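Local coordinates for TPR repeat-containing protein (Cytophaga hutchinsonii, PDB 3U4T) that is of unknown function but, as a tetratricopeptide repeat protein, probably offers an all-helical scaffold for binding other proteins, at residues V45-E49 with L50-D54; L55-K58 with D59-Y63; E225-A228 with Y229-I233. The protein carries 1 engineered substitution. All blocks are in the same frame, centred on the assembly; numbering follows the deposited sequence.

Contacts 1 and 2 follow each other along the chain near its N-terminal end and share helix 53-64: contact 1 is the turn that leads into this helix from helix 40-49, and contact 2 is the stretch just beyond the turn. Their centres lie about 10 Å apart, and they touch where Tyr47 packs against Leu55, Ala56 and Asp59. Contact 3 comes much later, on helix 217-233, with its centre about 48 Å from that of contact 1 and about 56 Å from that of contact 2, across the centre of the chain. The three thus sample an elongated, strand-free array, consistent with a stack of helices held together by contacts between neighbours.

Contact 1. Residues V45-E49 with L50-D54; sequences VCYYE and LAKYD
Leu50, Ala51 and Lys52 turn their backbone N-H groups back onto the last carbonyls of helix 40-49, so the chain stops winding, turns and starts helix 53-64. Leu50 N still makes the helical bond to Cys46 O, at 3.0 Å. Beyond it the pattern changes: Lys52 N reaches Tyr47 O at 2.9 Å in a nearly straight bond (166° at the hydrogen), while Ala51 N makes a weak bond of 3.1 Å to Tyr48 O. This pair of bonds defines a Schellman motif, with Ala51 at the C-prime position. With a phi of 51° Ala51 sits in the left-handed region that glycine enters most easily; alanine has only a methyl group to accommodate there. Motifs of this kind often add an apolar contact across the turn, and here Tyr47 and Lys52 provide it: Tyr47 CD1 lies 4.0 Å from Lys52 CB, the lysine offering its aliphatic base while its end leads away. Lys52 also occupies the N-cap position, right before helix 53-64, so the two helices are only a few residues apart. The rings of Tyr48 and Tyr53 also meet, obliquely, their planes at 56°, with Tyr48 CD1 3.7 Å from Tyr53 CE1. Tyr48 swings its ring there because CG stands opposite its backbone N (chi1 170°). A water spans the same two residues, 2.6 Å from Tyr53 OH and donating a longer bond of 3.3 Å to Tyr48 O, which gives that carbonyl a second partner beyond the weak backbone bond. Tyrosine suits both places, having a ring for packing and, in Tyr53, a hydroxyl for the water. Helix 74-86 packs against these rings through Ile83 and Lys86, whereas Tyr47 touches Ile23 and Asn27 of helix 19-31.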
ATOM      1  N   VAL A  45      10.253  18.639  -3.461  1.00 35.98           N
ATOM      2  CA  VAL A  45       9.328  17.859  -2.641  1.00 31.31           C
ATOM      3  C   VAL A  45       8.039  18.649  -2.402  1.00 43.45           C
ATOM      4  O   VAL A  45       6.945  18.096  -2.495  1.00 42.40           O
ATOM      5  CB  VAL A  45       9.936  17.502  -1.277  1.00 33.68           C
ATOM      6  CG1 VAL A  45       8.865  16.894  -0.384  1.00 25.79           C
ATOM      7  CG2 VAL A  45      11.080  16.527  -1.460  1.00 46.88           C
ATOM      8  N   CYS A  46       8.159  19.934  -2.083  1.00 42.51           N
ATOM      9  CA  CYS A  46       6.962  20.733  -1.865  1.00 44.36           C
ATOM     10  C   CYS A  46       6.059  20.584  -3.103  1.00 45.97           C
ATOM     11  O   CYS A  46       4.914  20.124  -2.999  1.00 34.22           O
ATOM     12  CB  CYS A  46       7.334  22.205  -1.614  1.00 33.86           C
ATOM     13  SG  CYS A  46       8.196  22.501  -0.008  1.00 40.81           S
ATOM     14  N   TYR A  47       6.583  20.934  -4.275  1.00 49.33           N
ATOM     15  CA  TYR A  47       5.810  20.817  -5.509  1.00 46.65           C
ATOM     16  C   TYR A  47       5.231  19.408  -5.690  1.00 47.05           C
ATOM     17  O   TYR A  47       4.082  19.242  -6.111  1.00 49.31           O
ATOM     18  CB  TYR A  47       6.677  21.187  -6.720  1.00 40.45           C
ATOM     19  CG  TYR A  47       6.828  22.680  -6.956  1.00 51.18           C
ATOM     20  CD1 TYR A  47       5.705  23.497  -7.089  1.00 50.55           C
ATOM     21  CD2 TYR A  47       8.093  23.272  -7.078  1.00 43.92           C
ATOM     22  CE1 TYR A  47       5.829  24.858  -7.340  1.00 47.13           C
ATOM     23  CE2 TYR A  47       8.229  24.638  -7.331  1.00 42.88           C
ATOM     24  CZ  TYR A  47       7.091  25.422  -7.461  1.00 49.15           C
ATOM     25  OH  TYR A  47       7.210  26.770  -7.715  1.00 62.46           O
ATOM     26  N   TYR A  48       6.028  18.393  -5.371  1.00 34.19           N
ATOM     27  CA  TYR A  48       5.585  17.003  -5.494  1.00 36.31           C
ATOM     28  C   TYR A  48       4.371  16.696  -4.606  1.00 45.07           C
ATOM     29  O   TYR A  48       3.456  15.981  -5.024  1.00 44.41           O
ATOM     30  CB  TYR A  48       6.729  16.058  -5.125  1.00 39.23           C
ATOM     31  CG  TYR A  48       6.303  14.621  -4.979  1.00 28.79           C
ATOM     32  CD1 TYR A  48       6.174  13.794  -6.097  1.00 38.74           C
ATOM     33  CD2 TYR A  48       5.998  14.095  -3.726  1.00 30.09           C
ATOM     34  CE1 TYR A  48       5.755  12.478  -5.967  1.00 38.26           C
ATOM     35  CE2 TYR A  48       5.571  12.778  -3.582  1.00 39.50           C
ATOM     36  CZ  TYR A  48       5.451  11.976  -4.705  1.00 48.57           C
ATOM     37  OH  TYR A  48       5.014  10.677  -4.563  1.00 54.23           O
ATOM     38  N   GLU A  49       4.368  17.218  -3.379  1.00 44.25           N
ATOM     39  CA  GLU A  49       3.252  16.978  -2.461  1.00 51.60           C
ATOM     40  C   GLU A  49       2.016  17.764  -2.913  1.00 54.17           C
ATOM     41  O   GLU A  49       0.890  17.390  -2.601  1.00 45.96           O
ATOM     42  CB  GLU A  49       3.639  17.366  -1.027  1.00 55.51           C
ATOM     43  CG  GLU A  49       4.803  16.565  -0.423  1.00 56.72           C
ATOM     44  CD  GLU A  49       4.472  15.104  -0.165  1.00 54.27           C
ATOM     45  OE1 GLU A  49       3.274  14.755  -0.160  1.00 54.58           O
ATOM     46  OE2 GLU A  49       5.409  14.306   0.048  1.00 56.01           O
ATOM     47  N   LEU A  50       2.238  18.852  -3.650  1.00 59.44           N
ATOM     48  CA  LEU A  50       1.148  19.672  -4.182  1.00 49.96           C
ATOM     49  C   LEU A  50       0.819  19.194  -5.598  1.00 53.44           C
ATOM     50  O   LEU A  50       0.183  19.908  -6.376  1.00 58.35           O
ATOM     51  CB  LEU A  50       1.538  21.158  -4.243  1.00 46.28           C
ATOM     52  CG  LEU A  50       1.708  21.937  -2.938  1.00 53.42           C
ATOM     53  CD1 LEU A  50       1.926  23.419  -3.247  1.00 49.46           C
ATOM     54  CD2 LEU A  50       0.474  21.756  -2.076  1.00 58.41           C
ATOM     55  N   ALA A  51       1.279  17.992  -5.933  1.00 48.25           N
ATOM     56  CA  ALA A  51       1.023  17.383  -7.238  1.00 44.43           C
ATOM     57  C   ALA A  51       1.340  18.211  -8.490  1.00 47.29           C
ATOM     58  O   ALA A  51       0.666  18.088  -9.509  1.00 39.03           O
ATOM     59  CB  ALA A  51      -0.423  16.888  -7.293  1.00 38.12           C
ATOM     60  N   LYS A  52       2.353  19.067  -8.404  1.00 49.05           N
ATOM     61  CA  LYS A  52       2.796  19.852  -9.556  1.00 50.89           C
ATOM     62  C   LYS A  52       4.064  19.071  -9.877  1.00 57.08           C
ATOM     63  O   LYS A  52       5.127  19.337  -9.322  1.00 56.44           O
ATOM     64  CB  LYS A  52       3.156  21.284  -9.150  1.00 62.08           C
ATOM     65  CG  LYS A  52       2.057  22.046  -8.404  1.00 74.75           C
ATOM     66  CD  LYS A  52       1.087  22.778  -9.332  1.00 79.85           C
ATOM     67  CE  LYS A  52       0.095  23.610  -8.514  1.00 85.10           C
ATOM     68  NZ  LYS A  52      -0.680  24.601  -9.315  1.00 81.87           N
ATOM     69  N   TYR A  53       3.940  18.081 -10.750  1.00 44.63           N
ATOM     70  CA  TYR A  53       5.065  17.220 -11.076  1.00 37.06           C
ATOM     71  C   TYR A  53       6.062  17.754 -12.088  1.00 40.80           C
ATOM     72  O   TYR A  53       7.220  17.343 -12.073  1.00 49.46           O
ATOM     73  CB  TYR A  53       4.540  15.844 -11.501  1.00 36.85           C
ATOM     74  CG  TYR A  53       3.611  15.233 -10.468  1.00 34.84           C
ATOM     75  CD1 TYR A  53       4.024  15.060  -9.142  1.00 31.10           C
ATOM     76  CD2 TYR A  53       2.316  14.844 -10.809  1.00 34.88           C
ATOM     77  CE1 TYR A  53       3.165  14.511  -8.176  1.00 36.38           C
ATOM     78  CE2 TYR A  53       1.449  14.296  -9.854  1.00 38.52           C
ATOM     79  CZ  TYR A  53       1.880  14.132  -8.540  1.00 44.38           C
ATOM     80  OH  TYR A  53       1.032  13.587  -7.600  1.00 41.91           O
ATOM     81  N   ASP A  54       5.629  18.665 -12.959  1.00 37.55           N
ATOM     82  CA  ASP A  54       6.542  19.239 -13.946  1.00 51.00           C
ATOM     83  C   ASP A  54       7.494  20.190 -13.228  1.00 56.43           C
ATOM     84  O   ASP A  54       8.694  20.234 -13.512  1.00 54.07           O
ATOM     85  CB  ASP A  54       5.764  19.991 -15.030  1.00 58.89           C
ATOM     86  CG  ASP A  54       5.234  19.068 -16.118  1.00 59.05           C
ATOM     87  OD1 ASP A  54       4.545  18.083 -15.782  1.00 66.35           O
ATOM     88  OD2 ASP A  54       5.506  19.329 -17.313  1.00 57.93           O
TER
HETATM   89  O   HOH W   1       1.654  13.220  -5.081  1.00 41.22           O

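Contact 2. Residues L55-K58 with D59-Y63; sequences LAQK and DIETY
Asp59, Ile60, Glu61 and Thr62 each donate a backbone N-H to the carbonyl four residues earlier, from Leu55 to Lys58; Ile60 N to Ala56 O, for example, is 3.1 Å. Thr62 OG1 also lies 2.9 Å from Lys58 O, because chi1 (-72°) folds the hydroxyl back along the helix. Among packing contacts, Glu61 CG lies tight against Gln57 O at 3.0 Å, and the glutamate chain crosses that of Gln57 obliquely, its CD 3.8 Å from Gln57 CG. Ile60 tucks CG2 between its backbone N and carbonyl carbon, so the branch presses on Gln57 O at 3.2 Å while the side chain touches Tyr80 and Ile83 of helix 74-86. The charged ends find their mates outside the segments: buried Asp59 forms a salt bridge with Arg43 of helix 40-49, and Glu61 OE2 is hydrogen-bonded to Tyr80 OH. Small Ala56 lets Tyr47 come close. One helix thus presents separate faces to helices 40-49 and 74-86, consistent with the stacked antiparallel helix pairs of tetratricopeptide repeats.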
ATOM      1  N   LEU A  55       6.933  20.936 -12.283  1.00 47.32           N
ATOM      2  CA  LEU A  55       7.674  21.897 -11.479  1.00 42.66           C
ATOM      3  C   LEU A  55       8.633  21.145 -10.578  1.00 32.94           C
ATOM      4  O   LEU A  55       9.782  21.553 -10.398  1.00 30.49           O
ATOM      5  CB  LEU A  55       6.705  22.713 -10.620  1.00 42.34           C
ATOM      6  CG  LEU A  55       6.433  24.172 -10.994  1.00 42.73           C
ATOM      7  CD1 LEU A  55       6.884  24.472 -12.422  1.00 41.05           C
ATOM      8  CD2 LEU A  55       4.953  24.439 -10.805  1.00 43.39           C
ATOM      9  N   ALA A  56       8.150  20.045 -10.006  1.00 25.07           N
ATOM     10  CA  ALA A  56       8.969  19.234  -9.124  1.00 38.40           C
ATOM     11  C   ALA A  56      10.070  18.472  -9.876  1.00 50.81           C
ATOM     12  O   ALA A  56      11.098  18.122  -9.286  1.00 56.36           O
ATOM     13  CB  ALA A  56       8.095  18.272  -8.363  1.00 30.26           C
ATOM     14  N   GLN A  57       9.865  18.198 -11.165  1.00 41.73           N
ATOM     15  CA  GLN A  57      10.901  17.502 -11.910  1.00 39.73           C
ATOM     16  C   GLN A  57      12.015  18.508 -12.191  1.00 46.92           C
ATOM     17  O   GLN A  57      13.192  18.214 -11.985  1.00 42.33           O
ATOM     18  CB  GLN A  57      10.379  16.927 -13.233  1.00 34.07           C
ATOM     19  CG  GLN A  57      11.385  15.964 -13.882  1.00 38.61           C
ATOM     20  CD  GLN A  57      10.919  15.345 -15.191  1.00 41.48           C
ATOM     21  OE1 GLN A  57      11.535  14.407 -15.693  1.00 44.99           O
ATOM     22  NE2 GLN A  57       9.843  15.868 -15.750  1.00 43.35           N
ATOM     23  N   LYS A  58      11.644  19.706 -12.636  1.00 38.66           N
ATOM     24  CA  LYS A  58      12.648  20.716 -12.929  1.00 46.26           C
ATOM     25  C   LYS A  58      13.484  21.013 -11.689  1.00 36.52           C
ATOM     26  O   LYS A  58      14.698  21.207 -11.784  1.00 36.74           O
ATOM     27  CB  LYS A  58      12.002  22.010 -13.438  1.00 60.98           C
ATOM     28  CG  LYS A  58      13.034  23.076 -13.817  1.00 73.23           C
ATOM     29  CD  LYS A  58      12.464  24.215 -14.676  1.00 79.78           C
ATOM     30  CE  LYS A  58      11.626  25.205 -13.881  1.00 81.30           C
ATOM     31  NZ  LYS A  58      11.156  26.329 -14.749  1.00 81.65           N
ATOM     32  N   ASP A  59      12.837  21.042 -10.526  1.00 30.43           N
ATOM     33  CA  ASP A  59      13.531  21.326  -9.272  1.00 43.06           C
ATOM     34  C   ASP A  59      14.472  20.223  -8.815  1.00 44.12           C
ATOM     35  O   ASP A  59      15.592  20.495  -8.385  1.00 43.67           O
ATOM     36  CB  ASP A  59      12.531  21.602  -8.151  1.00 40.14           C
ATOM     37  CG  ASP A  59      12.097  23.061  -8.080  1.00 43.00           C
ATOM     38  OD1 ASP A  59      12.622  23.898  -8.842  1.00 37.96           O
ATOM     39  OD2 ASP A  59      11.225  23.364  -7.237  1.00 34.97           O
ATOM     40  N   ILE A  60      14.033  18.974  -8.897  1.00 38.17           N
ATOM     41  CA  ILE A  60      14.904  17.902  -8.452  1.00 33.30           C
ATOM     42  C   ILE A  60      16.085  17.757  -9.407  1.00 38.95           C
ATOM     43  O   ILE A  60      17.143  17.260  -9.023  1.00 47.98           O
ATOM     44  CB  ILE A  60      14.149  16.564  -8.344  1.00 30.86           C
ATOM     45  CG1 ILE A  60      14.980  15.582  -7.526  1.00 41.61           C
ATOM     46  CG2 ILE A  60      13.861  16.009  -9.716  1.00 41.85           C
ATOM     47  CD1 ILE A  60      15.195  16.034  -6.097  1.00 41.69           C
ATOM     48  N   GLU A  61      15.915  18.209 -10.649  1.00 29.09           N
ATOM     49  CA  GLU A  61      16.996  18.108 -11.622  1.00 31.36           C
ATOM     50  C   GLU A  61      17.951  19.285 -11.473  1.00 34.29           C
ATOM     51  O   GLU A  61      19.151  19.159 -11.708  1.00 33.99           O
ATOM     52  CB  GLU A  61      16.423  18.008 -13.045  1.00 33.39           C
ATOM     53  CG  GLU A  61      15.536  16.764 -13.219  1.00 30.37           C
ATOM     54  CD  GLU A  61      15.040  16.538 -14.638  1.00 40.95           C
ATOM     55  OE1 GLU A  61      14.610  17.514 -15.293  1.00 42.76           O
ATOM     56  OE2 GLU A  61      15.060  15.372 -15.092  1.00 38.78           O
ATOM     57  N   THR A  62      17.425  20.434 -11.073  1.00 28.44           N
ATOM     58  CA  THR A  62      18.265  21.594 -10.860  1.00 29.34           C
ATOM     59  C   THR A  62      19.095  21.207  -9.640  1.00 31.28           C
ATOM     60  O   THR A  62      20.306  21.424  -9.589  1.00 36.52           O
ATOM     61  CB  THR A  62      17.416  22.839 -10.552  1.00 32.91           C
ATOM     62  OG1 THR A  62      16.741  23.259 -11.744  1.00 44.35           O
ATOM     63  CG2 THR A  62      18.291  23.973 -10.035  1.00 21.27           C
ATOM     64  N   TYR A  63      18.437  20.619  -8.649  1.00 22.83           N
ATOM     65  CA  TYR A  63      19.141  20.172  -7.461  1.00 35.30           C
ATOM     66  C   TYR A  63      20.357  19.294  -7.823  1.00 26.89           C
ATOM     67  O   TYR A  63      21.479  19.598  -7.422  1.00 29.89           O
ATOM     68  CB  TYR A  63      18.193  19.373  -6.577  1.00 32.07           C
ATOM     69  CG  TYR A  63      18.871  18.715  -5.402  1.00 32.78           C
ATOM     70  CD1 TYR A  63      19.363  19.476  -4.347  1.00 31.21           C
ATOM     71  CD2 TYR A  63      18.992  17.330  -5.332  1.00 37.90           C
ATOM     72  CE1 TYR A  63      19.954  18.875  -3.243  1.00 30.55           C
ATOM     73  CE2 TYR A  63      19.583  16.718  -4.232  1.00 37.74           C
ATOM     74  CZ  TYR A  63      20.059  17.500  -3.192  1.00 42.21           C
ATOM     75  OH  TYR A  63      20.643  16.917  -2.102  1.00 34.53           O
TER

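Contact 3. Residues E225-A228 with Y229-I233; sequences EYIA and YYYTI
Ala228 O is gripped twice by Thr232: the backbone N donates at 3.0 Å and the hydroxyl OG1 at 2.7 Å, from opposite faces of the carbonyl plane. Threonine can do this because its OG1 folds back along the helix beside its own N (chi1 -62°). The neighbouring bond from Tyr230 N to Tyr226 O is also short, at 2.7 Å. These bonds belong to the last turns of helix 217-233, which lies between helices 199-209 and 237-250 in an all-helical array, consistent with a repeat protein of this family; small Ala228 lets Ala243 and Trp244 of helix 237-250 come near, and the Tyr229 ring meets Trp244 edge-to-face. The Ile227 and Tyr231 side chains run abreast in the same direction, with Ile227 CG2 an unusually close 3.3 Å from Tyr231 CE2. Tyr230 CD2 sits over one face of the Tyr231 ring, 3.6 Å above the plane and nearer its margin than its centre, and Tyr231 OH is hydrogen-bonded to Lys199 NZ. With an alanine here in place of Tyr231, Ile227 would probably lose its aromatic neighbour and Lys199 its hydroxyl partner. Tyr226 CE2 comes within 4.3 Å of Tyr230 CB, obliquely.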
ATOM      1  N   GLU A 225     -21.526 -13.242   2.548  1.00 30.67           N
ATOM      2  CA  GLU A 225     -21.840 -13.888   1.286  1.00 34.39           C
ATOM      3  C   GLU A 225     -21.224 -15.273   1.273  1.00 36.53           C
ATOM      4  O   GLU A 225     -21.882 -16.238   0.912  1.00 28.76           O
ATOM      5  CB  GLU A 225     -21.321 -13.067   0.105  1.00 36.79           C
ATOM      6  CG  GLU A 225     -22.235 -11.925  -0.322  1.00 51.64           C
ATOM      7  CD  GLU A 225     -21.861 -11.356  -1.685  1.00 63.88           C
ATOM      8  OE1 GLU A 225     -21.130 -12.037  -2.431  1.00 71.81           O
ATOM      9  OE2 GLU A 225     -22.305 -10.240  -2.023  1.00 68.76           O
ATOM     10  N   TYR A 226     -19.965 -15.376   1.667  1.00 28.06           N
ATOM     11  CA  TYR A 226     -19.306 -16.675   1.700  1.00 33.95           C
ATOM     12  C   TYR A 226     -20.109 -17.604   2.615  1.00 31.42           C
ATOM     13  O   TYR A 226     -20.494 -18.702   2.225  1.00 26.90           O
ATOM     14  CB  TYR A 226     -17.881 -16.537   2.241  1.00 22.36           C
ATOM     15  CG  TYR A 226     -17.211 -17.872   2.499  1.00 22.23           C
ATOM     16  CD1 TYR A 226     -16.597 -18.580   1.464  1.00 22.71           C
ATOM     17  CD2 TYR A 226     -17.251 -18.465   3.764  1.00 15.86           C
ATOM     18  CE1 TYR A 226     -16.044 -19.828   1.676  1.00 28.71           C
ATOM     19  CE2 TYR A 226     -16.706 -19.721   3.976  1.00 24.66           C
ATOM     20  CZ  TYR A 226     -16.104 -20.394   2.935  1.00 37.35           C
ATOM     21  OH  TYR A 226     -15.551 -21.634   3.157  1.00 44.35           O
ATOM     22  N   ILE A 227     -20.363 -17.146   3.835  1.00 31.90           N
ATOM     23  CA  ILE A 227     -21.109 -17.944   4.789  1.00 34.65           C
ATOM     24  C   ILE A 227     -22.445 -18.393   4.207  1.00 37.03           C
ATOM     25  O   ILE A 227     -22.769 -19.584   4.236  1.00 39.41           O
ATOM     26  CB  ILE A 227     -21.345 -17.161   6.098  1.00 34.24           C
ATOM     27  CG1 ILE A 227     -20.005 -16.718   6.683  1.00 24.70           C
ATOM     28  CG2 ILE A 227     -22.062 -18.043   7.118  1.00 31.90           C
ATOM     29  CD1 ILE A 227     -19.108 -17.865   7.063  1.00 32.12           C
ATOM     30  N   ALA A 228     -23.218 -17.450   3.670  1.00 31.15           N
ATOM     31  CA  ALA A 228     -24.524 -17.794   3.089  1.00 36.54           C
ATOM     32  C   ALA A 228     -24.426 -18.891   2.029  1.00 36.13           C
ATOM     33  O   ALA A 228     -25.292 -19.769   1.965  1.00 41.80           O
ATOM     34  CB  ALA A 228     -25.195 -16.554   2.508  1.00 25.96           C
ATOM     35  N   TYR A 229     -23.379 -18.849   1.205  1.00 36.99           N
ATOM     36  CA  TYR A 229     -23.184 -19.873   0.183  1.00 43.74           C
ATOM     37  C   TYR A 229     -22.710 -21.161   0.843  1.00 41.60           C
ATOM     38  O   TYR A 229     -23.151 -22.247   0.496  1.00 37.25           O
ATOM     39  CB  TYR A 229     -22.158 -19.421  -0.865  1.00 47.91           C
ATOM     40  CG  TYR A 229     -22.657 -18.315  -1.784  1.00 68.03           C
ATOM     41  CD1 TYR A 229     -23.887 -18.423  -2.448  1.00 65.92           C
ATOM     42  CD2 TYR A 229     -21.887 -17.173  -2.015  1.00 73.49           C
ATOM     43  CE1 TYR A 229     -24.332 -17.420  -3.321  1.00 61.84           C
ATOM     44  CE2 TYR A 229     -22.323 -16.166  -2.888  1.00 73.30           C
ATOM     45  CZ  TYR A 229     -23.544 -16.297  -3.538  1.00 67.19           C
ATOM     46  OH  TYR A 229     -23.959 -15.320  -4.417  1.00 61.10           O
ATOM     47  N   TYR A 230     -21.802 -21.041   1.800  1.00 22.81           N
ATOM     48  CA  TYR A 230     -21.305 -22.218   2.485  1.00 27.12           C
ATOM     49  C   TYR A 230     -22.489 -22.999   3.045  1.00 40.05           C
ATOM     50  O   TYR A 230     -22.566 -24.222   2.919  1.00 46.67           O
ATOM     51  CB  TYR A 230     -20.410 -21.818   3.654  1.00 29.47           C
ATOM     52  CG  TYR A 230     -20.048 -22.994   4.528  1.00 29.76           C
ATOM     53  CD1 TYR A 230     -18.996 -23.843   4.183  1.00 30.85           C
ATOM     54  CD2 TYR A 230     -20.790 -23.290   5.671  1.00 35.39           C
ATOM     55  CE1 TYR A 230     -18.689 -24.957   4.950  1.00 36.18           C
ATOM     56  CE2 TYR A 230     -20.495 -24.406   6.448  1.00 43.27           C
ATOM     57  CZ  TYR A 230     -19.444 -25.235   6.086  1.00 43.55           C
ATOM     58  OH  TYR A 230     -19.136 -26.317   6.877  1.00 45.46           O
ATOM     59  N   TYR A 231     -23.411 -22.272   3.670  1.00 35.66           N
ATOM     60  CA  TYR A 231     -24.567 -22.889   4.286  1.00 32.26           C
ATOM     61  C   TYR A 231     -25.635 -23.356   3.321  1.00 31.11           C
ATOM     62  O   TYR A 231     -26.389 -24.264   3.649  1.00 36.50           O
ATOM     63  CB  TYR A 231     -25.167 -21.960   5.342  1.00 43.76           C
ATOM     64  CG  TYR A 231     -24.394 -21.985   6.643  1.00 44.74           C
ATOM     65  CD1 TYR A 231     -24.066 -23.200   7.265  1.00 43.46           C
ATOM     66  CD2 TYR A 231     -24.001 -20.801   7.257  1.00 32.00           C
ATOM     67  CE1 TYR A 231     -23.364 -23.230   8.470  1.00 38.63           C
ATOM     68  CE2 TYR A 231     -23.302 -20.813   8.462  1.00 37.92           C
ATOM     69  CZ  TYR A 231     -22.985 -22.031   9.065  1.00 37.39           C
ATOM     70  OH  TYR A 231     -22.286 -22.018  10.252  1.00 38.79           O
ATOM     71  N   THR A 232     -25.709 -22.739   2.147  1.00 30.21           N
ATOM     72  CA  THR A 232     -26.672 -23.179   1.149  1.00 34.75           C
ATOM     73  C   THR A 232     -26.154 -24.523   0.634  1.00 42.30           C
ATOM     74  O   THR A 232     -26.910 -25.475   0.464  1.00 50.38           O
ATOM     75  CB  THR A 232     -26.757 -22.186   0.004  1.00 34.10           C
ATOM     76  OG1 THR A 232     -27.212 -20.930   0.523  1.00 37.04           O
ATOM     77  CG2 THR A 232     -27.723 -22.674  -1.059  1.00 25.09           C
ATOM     78  N   ILE A 233     -24.851 -24.595   0.404  1.00 40.15           N
ATOM     79  CA  ILE A 233     -24.238 -25.827  -0.051  1.00 41.63           C
ATOM     80  C   ILE A 233     -24.539 -26.913   0.972  1.00 41.51           C
ATOM     81  O   ILE A 233     -24.927 -28.026   0.614  1.00 40.35           O
ATOM     82  CB  ILE A 233     -22.714 -25.680  -0.164  1.00 39.23           C
ATOM     83  CG1 ILE A 233     -22.373 -24.711  -1.300  1.00 35.83           C
ATOM     84  CG2 ILE A 233     -22.077 -27.051  -0.390  1.00 40.75           C
ATOM     85  CD1 ILE A 233     -20.931 -24.234  -1.297  1.00 33.91           C
TER